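Local coordinates for protein heme oxygenase (Leptospira interrogans, PDB 5KZL) that binds heme and, as a heme oxygenase, oxidatively opens the porphyrin ring to give biliverdin, carbon monoxide and iron, at residues R115-S118 with L124-A127. The protein carries 1 engineered substitution. Sequence-based numbering, arbitrary orientation.
Sequences RKIS and LLAA
The turn joining helix 105-120 to helix 125-151 brings Ile-117 and Ser-118 against Leu-124 and Leu-125. No hydrogen bond crosses this part of the corner; branched aliphatic side chains close it. Ile-117 covers the most surface here, and its beta-branch gives it two arms. A chi1 of -76° sets CG1 beside the backbone N and leaves CG2 anti to it. From there Ile-117 CG2 reaches Leu-124 CB at 3.8 Å and Leu-125 CD2 at 3.9 Å. On the other arm, Ile-117 CD1 meets Leu-124 CD1 at 3.8 Å. The side chains of Ile-117 and Leu-124 cross at about a right angle, whereas those of Ile-117 and Leu-125 run past each other in opposite directions. The other methyl of Leu-125, CD1, lies 4.0 Å from Ser-118 CB, so its isobutyl fork spans two successive residues. Serine suits this buried place because its small CB accepts that methyl while OG hydrogen-bonds to Glu-61 of helix 41-64. Ser-193 and Glu-197 of helix 188-210 touch Leu-124 and Ile-117 respectively, making this an aliphatic contact with polar neighbours, in the turn between two helices of the all-helical heme oxygenase fold.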
loop_
_atom_site.group_PDB
_atom_site.type_symbol
_atom_site.label_atom_id
_atom_site.label_comp_id
_atom_site.label_asym_id
_atom_site.label_seq_id
_atom_site.Cartn_x
_atom_site.Cartn_y
_atom_site.Cartn_z
ATOM N N ARG A 115 -7.543 3.219 -11.416
ATOM C CA ARG A 115 -8.684 2.931 -12.278
ATOM C C ARG A 115 -8.302 2.831 -13.743
ATOM O O ARG A 115 -8.687 1.873 -14.395
ATOM C CB ARG A 115 -9.783 3.970 -12.067
ATOM C CG ARG A 115 -10.422 3.801 -10.710
ATOM C CD ARG A 115 -11.360 4.929 -10.380
ATOM N NE ARG A 115 -12.115 4.623 -9.155
ATOM C CZ ARG A 115 -12.960 5.467 -8.572
ATOM N NH1 ARG A 115 -13.122 6.692 -9.053
ATOM N NH2 ARG A 115 -13.612 5.111 -7.472
ATOM N N LYS A 116 -7.570 3.824 -14.251
ATOM C CA LYS A 116 -7.145 3.906 -15.646
ATOM C C LYS A 116 -6.162 2.793 -16.032
ATOM O O LYS A 116 -6.264 2.230 -17.128
ATOM C CB LYS A 116 -6.600 5.304 -15.935
ATOM C CG LYS A 116 -7.668 6.393 -15.964
ATOM C CD LYS A 116 -8.288 6.545 -17.339
ATOM C CE LYS A 116 -9.276 7.676 -17.441
ATOM N NZ LYS A 116 -10.551 7.365 -16.747
ATOM N N ILE A 117 -5.254 2.432 -15.110
ATOM C CA ILE A 117 -4.313 1.325 -15.299
ATOM C C ILE A 117 -5.099 0.026 -15.385
ATOM O O ILE A 117 -4.911 -0.752 -16.317
ATOM C CB ILE A 117 -3.234 1.330 -14.175
ATOM C CG1 ILE A 117 -2.203 2.452 -14.434
ATOM C CG2 ILE A 117 -2.530 -0.051 -14.004
ATOM C CD1 ILE A 117 -1.279 2.220 -15.654
ATOM N N SER A 118 -6.018 -0.186 -14.442
ATOM C CA SER A 118 -6.833 -1.381 -14.421
ATOM C C SER A 118 -7.582 -1.582 -15.728
ATOM O O SER A 118 -7.630 -2.702 -16.210
ATOM C CB SER A 118 -7.827 -1.305 -13.280
ATOM O OG SER A 118 -8.766 -2.366 -13.349
ATOM N N LEU A 124 -0.077 -3.983 -15.174
ATOM C CA LEU A 124 0.681 -3.004 -14.377
ATOM C C LEU A 124 0.177 -2.884 -12.916
ATOM O O LEU A 124 0.865 -2.282 -12.083
ATOM C CB LEU A 124 0.750 -1.623 -15.061
ATOM C CG LEU A 124 1.490 -1.515 -16.419
ATOM C CD1 LEU A 124 1.445 -0.087 -16.926
ATOM C CD2 LEU A 124 2.951 -1.943 -16.303
ATOM N N LEU A 125 -1.000 -3.482 -12.595
ATOM C CA LEU A 125 -1.485 -3.513 -11.206
ATOM C C LEU A 125 -0.509 -4.333 -10.335
ATOM O O LEU A 125 -0.485 -4.157 -9.110
ATOM C CB LEU A 125 -2.914 -4.087 -11.115
ATOM C CG LEU A 125 -4.033 -3.182 -11.641
ATOM C CD1 LEU A 125 -5.378 -3.895 -11.576
ATOM C CD2 LEU A 125 -4.093 -1.836 -10.868
ATOM N N ALA A 126 0.354 -5.163 -10.978
ATOM C CA ALA A 126 1.411 -5.899 -10.267
ATOM C C ALA A 126 2.307 -4.906 -9.524
ATOM O O ALA A 126 2.740 -5.200 -8.416
ATOM C CB ALA A 126 2.250 -6.734 -11.242
ATOM N N ALA A 127 2.579 -3.728 -10.133
ATOM C CA ALA A 127 3.395 -2.652 -9.541
ATOM C C ALA A 127 2.745 -2.066 -8.290
ATOM O O ALA A 127 3.427 -1.799 -7.306
ATOM C CB ALA A 127 3.620 -1.547 -10.544
#